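PDB 5Y8E: sefir domain protein from Bacillus cereus F65185, which probably works as a bacterial signalling module that associates with other SEFIR domains. Local coordinates for residues 63-68 with 113-118; 67-72 with 85-90. One frame throughout, in Å; residues are numbered along the deposited sequence. Where two conformers were deposited one is given.

Contact 1: 63-68 with 113-118; sequences VICDKD and FLPDFF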
loop_
_atom_site.group_PDB
_atom_site.type_symbol
_atom_site.label_atom_id
_atom_site.label_comp_id
_atom_site.label_asym_id
_atom_site.label_seq_id
_atom_site.Cartn_x
_atom_site.Cartn_y
_atom_site.Cartn_z
ATOM N N VAL A 63 -0.247 -0.287 -1.037
ATOM C CA VAL A 63 0.637 -1.445 -0.936
ATOM C C VAL A 63 1.749 -1.218 -1.936
ATOM O O VAL A 63 1.522 -1.275 -3.146
ATOM C CB VAL A 63 -0.093 -2.771 -1.226
ATOM C CG1 VAL A 63 0.821 -3.946 -0.903
ATOM C CG2 VAL A 63 -1.364 -2.881 -0.400
ATOM N N ILE A 64 2.940 -0.910 -1.435
ATOM C CA ILE A 64 4.046 -0.542 -2.312
ATOM C C ILE A 64 4.694 -1.811 -2.845
ATOM O O ILE A 64 5.534 -2.440 -2.188
ATOM C CB ILE A 64 5.084 0.350 -1.609
ATOM C CG1 ILE A 64 4.405 1.568 -0.973
ATOM C CG2 ILE A 64 6.167 0.770 -2.595
ATOM C CD1 ILE A 64 3.518 2.371 -1.934
ATOM N N CYS A 65 4.289 -2.188 -4.046
ATOM C CA CYS A 65 4.699 -3.467 -4.587
ATOM C C CYS A 65 5.929 -3.354 -5.465
ATOM O O CYS A 65 5.826 -3.325 -6.693
ATOM C CB CYS A 65 3.546 -4.079 -5.368
ATOM S SG CYS A 65 2.149 -4.572 -4.339
ATOM N N ASP A 66 7.098 -3.274 -4.838
ATOM C CA ASP A 66 8.326 -3.513 -5.578
ATOM C C ASP A 66 8.592 -5.018 -5.587
ATOM O O ASP A 66 7.834 -5.790 -4.983
ATOM C CB ASP A 66 9.506 -2.693 -5.027
ATOM C CG ASP A 66 9.844 -3.013 -3.571
ATOM O OD1 ASP A 66 9.032 -3.649 -2.856
ATOM O OD2 ASP A 66 10.936 -2.595 -3.131
ATOM N N LYS A 67 9.644 -5.438 -6.279
ATOM C CA LYS A 67 9.937 -6.866 -6.405
ATOM C C LYS A 67 10.130 -7.509 -5.033
ATOM O O LYS A 67 9.633 -8.609 -4.772
ATOM C CB LYS A 67 11.175 -7.082 -7.276
ATOM C CG LYS A 67 11.639 -8.527 -7.344
ATOM C CD LYS A 67 12.693 -8.720 -8.419
ATOM C CE LYS A 67 12.076 -9.327 -9.672
ATOM N NZ LYS A 67 13.010 -9.344 -10.841
ATOM N N ASP A 68 10.835 -6.800 -4.157
ATOM C CA ASP A 68 11.144 -7.302 -2.823
ATOM C C ASP A 68 9.886 -7.587 -2.011
ATOM O O ASP A 68 9.763 -8.647 -1.397
ATOM C CB ASP A 68 12.028 -6.299 -2.078
ATOM C CG ASP A 68 12.426 -6.785 -0.697
ATOM O OD1 ASP A 68 13.188 -7.774 -0.615
ATOM O OD2 ASP A 68 11.984 -6.174 0.303
ATOM N N PHE A 113 4.157 -6.430 -10.328
ATOM C CA PHE A 113 4.513 -6.977 -9.035
ATOM C C PHE A 113 3.285 -6.855 -8.156
ATOM O O PHE A 113 2.897 -5.761 -7.750
ATOM C CB PHE A 113 5.700 -6.228 -8.436
ATOM C CG PHE A 113 6.980 -6.427 -9.197
ATOM C CD1 PHE A 113 7.439 -7.704 -9.485
ATOM C CD2 PHE A 113 7.714 -5.336 -9.636
ATOM C CE1 PHE A 113 8.614 -7.889 -10.187
ATOM C CE2 PHE A 113 8.888 -5.514 -10.339
ATOM C CZ PHE A 113 9.336 -6.792 -10.617
ATOM N N LEU A 114 2.647 -7.995 -7.939
ATOM C CA LEU A 114 1.469 -8.098 -7.097
ATOM C C LEU A 114 1.598 -9.430 -6.378
ATOM O O LEU A 114 1.928 -10.438 -7.008
ATOM C CB LEU A 114 0.209 -8.087 -7.964
ATOM C CG LEU A 114 -1.084 -7.484 -7.418
ATOM C CD1 LEU A 114 -0.821 -6.086 -6.909
ATOM C CD2 LEU A 114 -2.138 -7.446 -8.501
ATOM N N PRO A 115 1.363 -9.443 -5.056
ATOM C CA PRO A 115 1.449 -10.732 -4.360
ATOM C C PRO A 115 0.433 -11.721 -4.921
ATOM O O PRO A 115 -0.629 -11.280 -5.371
ATOM C CB PRO A 115 1.105 -10.364 -2.916
ATOM C CG PRO A 115 1.552 -8.942 -2.789
ATOM C CD PRO A 115 1.195 -8.319 -4.118
ATOM N N ASP A 116 0.766 -13.015 -4.905
ATOM C CA ASP A 116 -0.047 -14.074 -5.516
ATOM C C ASP A 116 -1.485 -14.097 -5.012
ATOM O O ASP A 116 -2.416 -14.435 -5.752
ATOM C CB ASP A 116 0.556 -15.454 -5.221
ATOM C CG ASP A 116 1.865 -15.701 -5.941
ATOM O OD1 ASP A 116 2.064 -15.150 -7.046
ATOM O OD2 ASP A 116 2.692 -16.467 -5.396
ATOM N N PHE A 117 -1.654 -13.753 -3.740
ATOM C CA PHE A 117 -2.926 -13.946 -3.055
ATOM C C PHE A 117 -3.867 -12.751 -3.126
ATOM O O PHE A 117 -4.998 -12.821 -2.643
ATOM C CB PHE A 117 -2.694 -14.362 -1.600
ATOM C CG PHE A 117 -1.837 -13.417 -0.828
ATOM C CD1 PHE A 117 -2.395 -12.322 -0.192
ATOM C CD2 PHE A 117 -0.472 -13.637 -0.717
ATOM C CE1 PHE A 117 -1.606 -11.448 0.525
ATOM C CE2 PHE A 117 0.324 -12.772 0.003
ATOM C CZ PHE A 117 -0.242 -11.672 0.624
ATOM N N PHE A 118 -3.399 -11.660 -3.722
ATOM C CA PHE A 118 -4.271 -10.526 -3.986
ATOM C C PHE A 118 -5.306 -10.978 -5.010
ATOM O O PHE A 118 -4.953 -11.381 -6.121
ATOM C CB PHE A 118 -3.471 -9.319 -4.483
ATOM C CG PHE A 118 -2.806 -8.535 -3.377
ATOM C CD1 PHE A 118 -2.583 -7.173 -3.516
ATOM C CD2 PHE A 118 -2.402 -9.159 -2.202
ATOM C CE1 PHE A 118 -1.980 -6.440 -2.504
ATOM C CE2 PHE A 118 -1.793 -8.434 -1.182
ATOM C CZ PHE A 118 -1.582 -7.072 -1.334
#

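Contact 2: 67-72 with 85-90; sequences KDYCEK and MIITPN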
loop_
_atom_site.group_PDB
_atom_site.type_symbol
_atom_site.label_atom_id
_atom_site.label_comp_id
_atom_site.label_asym_id
_atom_site.label_seq_id
_atom_site.Cartn_x
_atom_site.Cartn_y
_atom_site.Cartn_z
ATOM N N LYS A 67 9.644 -5.438 -6.279
ATOM C CA LYS A 67 9.937 -6.866 -6.405
ATOM C C LYS A 67 10.130 -7.509 -5.033
ATOM O O LYS A 67 9.633 -8.609 -4.772
ATOM C CB LYS A 67 11.175 -7.082 -7.276
ATOM C CG LYS A 67 11.639 -8.527 -7.344
ATOM C CD LYS A 67 12.693 -8.720 -8.419
ATOM C CE LYS A 67 12.076 -9.327 -9.672
ATOM N NZ LYS A 67 13.010 -9.344 -10.841
ATOM N N ASP A 68 10.835 -6.800 -4.157
ATOM C CA ASP A 68 11.144 -7.302 -2.823
ATOM C C ASP A 68 9.886 -7.587 -2.011
ATOM O O ASP A 68 9.763 -8.647 -1.397
ATOM C CB ASP A 68 12.028 -6.299 -2.078
ATOM C CG ASP A 68 12.426 -6.785 -0.697
ATOM O OD1 ASP A 68 13.188 -7.774 -0.615
ATOM O OD2 ASP A 68 11.984 -6.174 0.303
ATOM N N TYR A 69 8.955 -6.640 -2.006
ATOM C CA TYR A 69 7.733 -6.789 -1.225
ATOM C C TYR A 69 6.978 -8.019 -1.700
ATOM O O TYR A 69 6.532 -8.840 -0.905
ATOM C CB TYR A 69 6.856 -5.548 -1.394
ATOM C CG TYR A 69 5.658 -5.486 -0.471
ATOM C CD1 TYR A 69 4.481 -6.158 -0.781
ATOM C CD2 TYR A 69 5.698 -4.742 0.703
ATOM C CE1 TYR A 69 3.381 -6.099 0.055
ATOM C CE2 TYR A 69 4.599 -4.673 1.551
ATOM C CZ TYR A 69 3.447 -5.355 1.216
ATOM O OH TYR A 69 2.350 -5.295 2.042
ATOM N N CYS A 70 6.861 -8.148 -3.014
ATOM C CA CYS A 70 6.096 -9.223 -3.645
ATOM C C CYS A 70 6.701 -10.595 -3.363
ATOM O O CYS A 70 5.996 -11.556 -3.047
ATOM C CB CYS A 70 6.030 -8.977 -5.160
ATOM S SG CYS A 70 5.007 -10.134 -6.115
ATOM N N GLU A 71 8.021 -10.687 -3.494
ATOM C CA GLU A 71 8.696 -11.966 -3.297
ATOM C C GLU A 71 8.603 -12.434 -1.840
ATOM O O GLU A 71 8.443 -13.625 -1.573
ATOM C CB GLU A 71 10.148 -11.902 -3.790
ATOM C CG GLU A 71 10.249 -11.598 -5.284
ATOM C CD GLU A 71 11.573 -12.010 -5.900
ATOM O OE1 GLU A 71 12.619 -11.887 -5.224
ATOM O OE2 GLU A 71 11.566 -12.458 -7.069
ATOM N N LYS A 72 8.667 -11.491 -0.906
ATOM C CA LYS A 72 8.547 -11.817 0.512
ATOM C C LYS A 72 7.098 -12.132 0.878
ATOM O O LYS A 72 6.826 -13.018 1.692
ATOM C CB LYS A 72 9.078 -10.661 1.359
ATOM C CG LYS A 72 10.610 -10.535 1.383
ATOM C CD LYS A 72 11.031 -9.111 1.738
ATOM C CE LYS A 72 12.452 -9.038 2.288
ATOM N NZ LYS A 72 12.495 -9.331 3.750
ATOM N N MET A 85 6.468 -7.062 8.209
ATOM C CA MET A 85 5.889 -5.798 7.803
ATOM C C MET A 85 5.169 -5.874 6.426
ATOM O O MET A 85 4.775 -4.886 5.895
ATOM C CB MET A 85 6.927 -4.675 7.810
ATOM C CG MET A 85 7.877 -4.690 6.667
ATOM S SD MET A 85 9.432 -3.668 7.018
ATOM C CE MET A 85 8.708 -2.170 7.413
ATOM N N ILE A 86 5.003 -7.076 5.907
ATOM C CA ILE A 86 4.445 -7.325 4.618
ATOM C C ILE A 86 3.047 -7.990 4.790
ATOM O O ILE A 86 2.903 -8.899 5.518
ATOM C CB ILE A 86 5.425 -8.243 3.806
ATOM C CG1 ILE A 86 6.709 -7.425 3.543
ATOM C CG2 ILE A 86 4.843 -8.716 2.599
ATOM C CD1 ILE A 86 7.738 -8.107 2.889
ATOM N N ILE A 87 2.072 -7.471 4.088
ATOM C CA ILE A 87 0.733 -7.967 4.179
ATOM C C ILE A 87 0.681 -9.486 3.937
ATOM O O ILE A 87 1.213 -9.976 3.002
ATOM C CB ILE A 87 -0.183 -7.214 3.223
ATOM C CG1 ILE A 87 -0.408 -5.801 3.708
ATOM C CG2 ILE A 87 -1.496 -7.846 3.100
ATOM C CD1 ILE A 87 -1.058 -4.948 2.719
ATOM N N THR A 88 -0.053 -10.165 4.811
ATOM C CA THR A 88 -0.264 -11.613 4.703
ATOM C C THR A 88 -1.634 -11.991 4.113
ATOM O O THR A 88 -2.533 -11.238 4.192
ATOM C CB THR A 88 -0.250 -12.263 6.136
ATOM O OG1 THR A 88 -1.279 -11.686 6.881
ATOM C CG2 THR A 88 1.049 -12.004 6.831
ATOM N N PRO A 89 -1.780 -13.227 3.617
ATOM C CA PRO A 89 -3.092 -13.646 3.112
ATOM C C PRO A 89 -4.177 -13.449 4.163
ATOM O O PRO A 89 -5.266 -12.985 3.831
ATOM C CB PRO A 89 -2.896 -15.137 2.837
ATOM C CG PRO A 89 -1.445 -15.242 2.469
ATOM C CD PRO A 89 -0.747 -14.250 3.368
ATOM N N ASN A 90 -3.878 -13.772 5.415
ATOM C CA ASN A 90 -4.876 -13.636 6.473
ATOM C C ASN A 90 -5.329 -12.193 6.689
ATOM O O ASN A 90 -6.520 -11.929 6.871
ATOM C CB ASN A 90 -4.358 -14.219 7.783
ATOM C CG ASN A 90 -5.438 -14.323 8.825
ATOM O OD1 ASN A 90 -5.415 -13.627 9.837
ATOM N ND2 ASN A 90 -6.418 -15.172 8.564
#

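Contact 1: 63-68 with 113-118
Phe113 reaches the backbone of Cys65 and the start of the helix at Lys67, and it carries the larger share of this contact. Its CG stands anti to its own carbonyl carbon (chi1 -67°), which places the ring against the turn where strand 60-65 gives way to helix 67-75. Lys67 covers one face: its CB lies 4.0 Å from the centroid of the Phe113 ring, 19° off the normal, a CH-pi contact. The aliphatic chain then bends at chi3 (-101°) and brings Lys67 CE to 3.8 Å from Phe113 CE1, while the ammonium end continues to a salt bridge with Glu108. This is the solvent side of the contact, where an exposed lysine lies across a buried ring.

Packing is closer around Cys65, the centre of an inverse gamma turn. Its CB sits 3.0 Å from Phe113 O, and the two segments meet by van der Waals packing without a hydrogen bond across them. The sulfur points on along the loop, Cys65 SG meeting Pro115 CD at 3.9 Å. Earlier in the strand the contact becomes sparser: the side chains of Val63 and Phe118 meet head-on, and Val63 CG1 stops 4.0 Å from Phe118 CZ. Pro115 CD lies over one face of the Phe118 ring, inside a type I turn from Pro115 to Phe118 closed by the Phe118 N to Pro115 O bond.

Strand 60-65 runs parallel to strand 100-108, with backbone hydrogen bonds joining Val63 and Cys65 to Ile103, while Asp66 N-caps helix 67-75. The loop after strand 111-112 thus packs beside this strand end, with Pro115 touching Ala73 and Asn74 of the helix and Phe118 stacked on Tyr92.

Contact 2: 67-72 with 85-90
The side chains of Tyr69 and Ile86 run antiparallel alongside one another, the methyl CG2 of the isoleucine sitting over one face of the phenol ring. Ile86 CG2 is 4.0 Å from the centroid of the Tyr69 ring and 15° off its normal, displaced somewhat toward the rim, in a CH-pi contact. With CG anti to the backbone N (chi1 -171°), the tyrosine extends from the helix toward the 85-90 loop and delivers its hydroxyl to the next residue. There Ile87 N donates a nearly straight hydrogen bond to Tyr69 OH, 3.0 Å long with an angle of 169° at the hydrogen. Ser7 OG is a second hydrogen-bonding partner of this buried oxygen, which also lies 3.3 Å from Ile87 CG1.

Ile86 CG1, anti to the carbonyl carbon, also rests against the ring, 4.0 Å from Tyr69 CD2, and CD1 extends beyond it to the side chain of Lys72, which lies across it. Lys72 CB is only 3.3 Å from Ile86 CD1, closer than normal van der Waals contact. The amino end of the lysine turns from the loop.

Thr88 N-caps helix 89-93 through OG1. The whole is a loop-to-helix packing of the SEFIR domain's alpha/beta fold, in which one tyrosine of a helix after a central strand holds the backbone of the loop entering the next helix.

In the fold
Contact 1 and contact 2 illustrate how one short helix can serve two loops. Their centres are about 6 Å apart, and both use helix 67-75; their segments overlap at Lys67 and Asp68, though Lys67 makes contacts only in contact 1. Contact 1 joins the strand end and first turn of the helix to loop 113-118; contact 2 uses Tyr69 and Lys72 to meet 85-90. They also touch directly: Val63 CG1 lies 3.5 Å from Tyr69 CE1, and Phe117 CZ approaches Ile87 O at 3.3 Å. Loops distant in sequence are therefore packed together around the C-terminal end of strand 60-65 in the SEFIR domain.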